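Local atomic coordinates of AP endonuclease, family protein 2 (Mycobacterium smegmatis, PDB entry 5TNV), a protein that binds a magnesium ion in a xylose isomerase-like TIM barrel and, judging by its family, may act as an endonuclease. Residues R169-D181 with V207-G219. Residues are numbered along the deposited sequence; the frame is centred on the assembly and turned at random.
Sequences RDLAIERVRELGD and VAFIKDVDHDAVG
The imidazole of His215 carries Gly180 over one face, with CA 4.0 Å from the ring centroid in a CH-pi contact, while two polar partners lie at its edge: NE2 donates to Asp181 OD1 and ND1 accepts from the backbone N of Ala217. Bonded through both nitrogens, the ring is held against rotation. The contact illustrates how adjacent outer helices of a TIM barrel can be joined, by an apolar seam with polar clasps at both ends, here Arg169-Asp212 and His215-Asp181. Segments 169-181 and 207-213 of these helices cross at -59°, and a type I turn, His215 to Val218, leads into strand 218-221. The guanidinium of Arg177 has Ile173 CG2 over one face. The extended chain of Arg177 lets its NE bond to Val213 O (3.0 Å), straight and in plane, and its NH2 to Asp212 O (2.7 Å), shorter but bent and tilted out of plane; both grip the C-terminal end of helix 203-213. The ring of Phe209 is a knob in a hole formed by Arg169, Ala172, Ile173 and Val176; CG anti to the backbone N (chi1 -169°) places it there, with Ala172 CB and Val176 CG2 at its edge. Ile173 CG1 lies 3.6 Å from Phe209 CE2, oblique to the ring. Leu192, next to the magnesium ligand Glu193 in strand 189-193, touches Phe209 and Val176 from the barrel wall. Val176 CG1 lies 3.8 Å from Val213 CG1. Toward the N-terminal end of segment 169-181, the Arg169 guanidinium stands almost perpendicular to the Asp212 carboxylate, and Arg169 NH1 (3.1 Å) and NH2 (2.8 Å) converge on Asp212 OD2 from opposite faces of the carboxylate plane.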
loop_
_atom_site.group_PDB
_atom_site.type_symbol
_atom_site.label_atom_id
_atom_site.label_comp_id
_atom_site.label_asym_id
_atom_site.label_seq_id
_atom_site.Cartn_x
_atom_site.Cartn_y
_atom_site.Cartn_z
ATOM N N ARG A 169 -27.041 -20.248 21.410
ATOM C CA ARG A 169 -27.206 -18.796 21.388
ATOM C C ARG A 169 -27.775 -18.241 22.682
ATOM O O ARG A 169 -27.365 -17.205 23.189
ATOM C CB ARG A 169 -28.062 -18.366 20.188
ATOM C CG ARG A 169 -28.174 -16.885 19.955
ATOM C CD ARG A 169 -29.027 -16.498 18.751
ATOM N NE ARG A 169 -29.137 -15.067 18.528
ATOM C CZ ARG A 169 -29.975 -14.189 19.090
ATOM N NH1 ARG A 169 -30.861 -14.589 19.997
ATOM N NH2 ARG A 169 -29.906 -12.910 18.769
ATOM N N ASP A 170 -28.785 -18.946 23.242
ATOM C CA ASP A 170 -29.370 -18.499 24.495
ATOM C C ASP A 170 -28.331 -18.520 25.634
ATOM O O ASP A 170 -28.281 -17.584 26.445
ATOM C CB ASP A 170 -30.583 -19.336 24.954
ATOM C CG ASP A 170 -31.837 -18.859 24.253
ATOM O OD1 ASP A 170 -31.958 -17.705 23.761
ATOM O OD2 ASP A 170 -32.687 -19.793 24.230
ATOM N N LEU A 171 -27.487 -19.543 25.663
ATOM C CA LEU A 171 -26.424 -19.608 26.674
ATOM C C LEU A 171 -25.437 -18.451 26.517
ATOM O O LEU A 171 -24.958 -17.824 27.468
ATOM C CB LEU A 171 -25.715 -20.957 26.600
ATOM C CG LEU A 171 -24.671 -21.179 27.697
ATOM C CD1 LEU A 171 -25.284 -21.108 29.058
ATOM C CD2 LEU A 171 -23.971 -22.498 27.452
ATOM N N ALA A 172 -25.098 -18.148 25.261
ATOM C CA ALA A 172 -24.242 -17.018 24.948
ATOM C C ALA A 172 -24.825 -15.722 25.470
ATOM O O ALA A 172 -24.110 -14.948 26.104
ATOM C CB ALA A 172 -23.967 -16.912 23.456
ATOM N N ILE A 173 -26.099 -15.487 25.241
ATOM C CA ILE A 173 -26.755 -14.256 25.713
ATOM C C ILE A 173 -26.706 -14.191 27.231
ATOM O O ILE A 173 -26.412 -13.149 27.847
ATOM C CB ILE A 173 -28.188 -14.131 25.145
ATOM C CG1 ILE A 173 -28.117 -13.864 23.598
ATOM C CG2 ILE A 173 -28.955 -13.097 25.889
ATOM C CD1 ILE A 173 -29.471 -13.989 22.918
ATOM N N GLU A 174 -27.007 -15.322 27.891
ATOM C CA GLU A 174 -27.002 -15.396 29.363
ATOM C C GLU A 174 -25.635 -15.041 29.890
ATOM O O GLU A 174 -25.521 -14.263 30.848
ATOM C CB GLU A 174 -27.399 -16.812 29.825
ATOM C CG GLU A 174 -27.412 -17.160 31.294
ATOM C CD GLU A 174 -27.702 -18.652 31.505
ATOM O OE1 GLU A 174 -28.559 -19.255 30.821
ATOM O OE2 GLU A 174 -27.061 -19.284 32.371
ATOM N N ARG A 175 -24.600 -15.622 29.288
ATOM C CA ARG A 175 -23.227 -15.379 29.783
ATOM C C ARG A 175 -22.740 -13.967 29.480
ATOM O O ARG A 175 -22.045 -13.344 30.282
ATOM C CB ARG A 175 -22.291 -16.456 29.279
ATOM C CG ARG A 175 -22.589 -17.791 29.960
ATOM C CD ARG A 175 -21.671 -18.905 29.465
ATOM N NE ARG A 175 -21.933 -20.115 30.223
ATOM C CZ ARG A 175 -21.406 -21.310 29.999
ATOM N NH1 ARG A 175 -20.518 -21.510 29.045
ATOM N NH2 ARG A 175 -21.728 -22.389 30.728
ATOM N N VAL A 176 -23.122 -13.408 28.339
ATOM C CA VAL A 176 -22.856 -11.996 28.037
ATOM C C VAL A 176 -23.476 -11.104 29.089
ATOM O O VAL A 176 -22.825 -10.174 29.561
ATOM C CB VAL A 176 -23.334 -11.647 26.599
ATOM C CG1 VAL A 176 -23.379 -10.149 26.435
ATOM C CG2 VAL A 176 -22.361 -12.286 25.589
ATOM N N ARG A 177 -24.749 -11.348 29.425
ATOM C CA ARG A 177 -25.382 -10.525 30.441
ATOM C C ARG A 177 -24.706 -10.607 31.788
ATOM O O ARG A 177 -24.556 -9.631 32.508
ATOM C CB ARG A 177 -26.863 -10.883 30.591
ATOM C CG ARG A 177 -27.741 -10.519 29.398
ATOM C CD ARG A 177 -29.110 -11.203 29.530
ATOM N NE ARG A 177 -30.043 -10.821 28.544
ATOM C CZ ARG A 177 -31.206 -11.397 28.340
ATOM N NH1 ARG A 177 -31.575 -12.441 29.050
ATOM N NH2 ARG A 177 -31.951 -10.878 27.362
ATOM N N GLU A 178 -24.294 -11.811 32.153
ATOM C CA GLU A 178 -23.574 -12.022 33.412
ATOM C C GLU A 178 -22.298 -11.199 33.441
ATOM O O GLU A 178 -21.947 -10.530 34.434
ATOM C CB GLU A 178 -23.261 -13.517 33.569
ATOM C CG GLU A 178 -22.542 -13.945 34.786
ATOM C CD GLU A 178 -22.189 -15.439 34.768
ATOM O OE1 GLU A 178 -22.998 -16.261 34.210
ATOM O OE2 GLU A 178 -21.074 -15.572 35.320
ATOM N N LEU A 179 -21.530 -11.228 32.333
ATOM C CA LEU A 179 -20.347 -10.384 32.239
ATOM C C LEU A 179 -20.678 -8.916 32.256
ATOM O O LEU A 179 -19.990 -8.121 32.921
ATOM C CB LEU A 179 -19.519 -10.765 30.989
ATOM C CG LEU A 179 -18.877 -12.161 31.040
ATOM C CD1 LEU A 179 -18.289 -12.488 29.648
ATOM C CD2 LEU A 179 -17.810 -12.250 32.110
ATOM N N GLY A 180 -21.738 -8.529 31.550
ATOM C CA GLY A 180 -22.140 -7.137 31.576
ATOM C C GLY A 180 -22.503 -6.627 32.972
ATOM O O GLY A 180 -22.172 -5.476 33.317
ATOM N N ASP A 181 -23.189 -7.440 33.786
ATOM C CA ASP A 181 -23.472 -7.028 35.162
ATOM C C ASP A 181 -22.195 -6.701 35.917
ATOM O O ASP A 181 -22.105 -5.694 36.648
ATOM C CB ASP A 181 -24.277 -8.077 35.907
ATOM C CG ASP A 181 -25.675 -8.329 35.453
ATOM O OD1 ASP A 181 -26.250 -7.458 34.788
ATOM O OD2 ASP A 181 -26.201 -9.398 35.799
ATOM N N VAL A 207 -26.807 -6.562 15.293
ATOM C CA VAL A 207 -27.812 -5.683 15.871
ATOM C C VAL A 207 -28.882 -6.439 16.637
ATOM O O VAL A 207 -29.279 -6.086 17.763
ATOM C CB VAL A 207 -28.447 -4.755 14.771
ATOM C CG1 VAL A 207 -29.614 -3.935 15.321
ATOM C CG2 VAL A 207 -27.413 -3.789 14.178
ATOM N N ALA A 208 -29.355 -7.540 16.071
ATOM C CA ALA A 208 -30.390 -8.328 16.731
ATOM C C ALA A 208 -29.839 -8.920 18.038
ATOM O O ALA A 208 -30.565 -9.011 19.046
ATOM C CB ALA A 208 -30.934 -9.406 15.852
ATOM N N PHE A 209 -28.561 -9.305 18.011
ATOM C CA PHE A 209 -27.946 -9.910 19.202
ATOM C C PHE A 209 -27.825 -8.868 20.307
ATOM O O PHE A 209 -28.192 -9.132 21.472
ATOM C CB PHE A 209 -26.618 -10.527 18.859
ATOM C CG PHE A 209 -26.014 -11.409 19.939
ATOM C CD1 PHE A 209 -25.210 -10.923 20.958
ATOM C CD2 PHE A 209 -26.254 -12.785 19.906
ATOM C CE1 PHE A 209 -24.687 -11.771 21.911
ATOM C CE2 PHE A 209 -25.715 -13.646 20.859
ATOM C CZ PHE A 209 -24.940 -13.121 21.858
ATOM N N ILE A 210 -27.323 -7.673 19.995
ATOM C CA ILE A 210 -27.142 -6.669 21.039
ATOM C C ILE A 210 -28.506 -6.220 21.576
ATOM O O ILE A 210 -28.679 -5.974 22.768
ATOM C CB ILE A 210 -26.244 -5.502 20.582
ATOM C CG1 ILE A 210 -25.742 -4.704 21.782
ATOM C CG2 ILE A 210 -26.923 -4.610 19.590
ATOM C CD1 ILE A 210 -24.777 -5.465 22.659
ATOM N N LYS A 211 -29.521 -6.181 20.715
ATOM C CA LYS A 211 -30.870 -5.864 21.191
ATOM C C LYS A 211 -31.407 -6.955 22.104
ATOM O O LYS A 211 -32.003 -6.686 23.151
ATOM C CB LYS A 211 -31.809 -5.692 19.955
ATOM C CG LYS A 211 -31.553 -4.331 19.241
ATOM C CD LYS A 211 -32.593 -3.990 18.202
ATOM C CE LYS A 211 -32.265 -2.674 17.515
ATOM N NZ LYS A 211 -32.862 -1.441 18.120
ATOM N N ASP A 212 -31.185 -8.212 21.762
ATOM C CA ASP A 212 -31.620 -9.315 22.606
ATOM C C ASP A 212 -30.886 -9.320 23.945
ATOM O O ASP A 212 -31.510 -9.627 24.974
ATOM C CB ASP A 212 -31.437 -10.667 21.907
ATOM C CG ASP A 212 -32.446 -10.916 20.833
ATOM O OD1 ASP A 212 -33.543 -10.315 20.810
ATOM O OD2 ASP A 212 -32.200 -11.818 19.992
ATOM N N VAL A 213 -29.600 -9.021 23.962
ATOM C CA VAL A 213 -28.846 -8.946 25.208
ATOM C C VAL A 213 -29.461 -7.885 26.119
ATOM O O VAL A 213 -29.574 -8.116 27.311
ATOM C CB VAL A 213 -27.385 -8.638 24.899
ATOM C CG1 VAL A 213 -26.618 -8.172 26.130
ATOM C CG2 VAL A 213 -26.699 -9.840 24.262
ATOM N N ASP A 214 -29.837 -6.713 25.603
ATOM C CA ASP A 214 -30.590 -5.685 26.331
ATOM C C ASP A 214 -29.873 -5.292 27.617
ATOM O O ASP A 214 -30.430 -5.365 28.733
ATOM C CB ASP A 214 -32.012 -6.168 26.642
ATOM C CG ASP A 214 -32.893 -5.035 27.106
ATOM O OD1 ASP A 214 -32.603 -3.866 26.774
ATOM O OD2 ASP A 214 -33.888 -5.296 27.816
ATOM N N HIS A 215 -28.635 -4.898 27.502
ATOM C CA HIS A 215 -27.809 -4.587 28.689
ATOM C C HIS A 215 -27.047 -3.304 28.437
ATOM O O HIS A 215 -26.267 -3.212 27.460
ATOM C CB HIS A 215 -26.873 -5.782 28.965
ATOM C CG HIS A 215 -26.298 -5.702 30.346
ATOM N ND1 HIS A 215 -25.445 -4.689 30.767
ATOM C CD2 HIS A 215 -26.493 -6.530 31.413
ATOM C CE1 HIS A 215 -25.175 -4.979 32.045
ATOM N NE2 HIS A 215 -25.788 -6.060 32.450
ATOM N N ASP A 216 -27.193 -2.329 29.337
ATOM C CA ASP A 216 -26.580 -1.026 29.143
ATOM C C ASP A 216 -25.080 -0.973 29.419
ATOM O O ASP A 216 -24.486 0.106 29.229
ATOM C CB ASP A 216 -27.288 0.054 29.947
ATOM C CG ASP A 216 -27.185 -0.042 31.431
ATOM O OD1 ASP A 216 -26.480 -0.905 31.977
ATOM O OD2 ASP A 216 -27.880 0.788 32.072
ATOM N N ALA A 217 -24.470 -2.061 29.791
ATOM C CA ALA A 217 -22.993 -2.126 29.885
ATOM C C ALA A 217 -22.408 -3.096 28.878
ATOM O O ALA A 217 -21.245 -3.485 29.039
ATOM C CB ALA A 217 -22.538 -2.426 31.303
ATOM N N VAL A 218 -23.160 -3.439 27.840
ATOM C CA VAL A 218 -22.645 -4.262 26.741
ATOM C C VAL A 218 -22.849 -3.502 25.439
ATOM O O VAL A 218 -23.874 -2.821 25.254
ATOM C CB VAL A 218 -23.345 -5.628 26.692
ATOM C CG1 VAL A 218 -22.706 -6.491 25.595
ATOM C CG2 VAL A 218 -23.260 -6.356 28.045
ATOM N N GLY A 219 -21.892 -3.578 24.540
ATOM C CA GLY A 219 -22.009 -2.940 23.218
ATOM C C GLY A 219 -21.250 -3.786 22.203
ATOM O O GLY A 219 -20.618 -4.786 22.538
#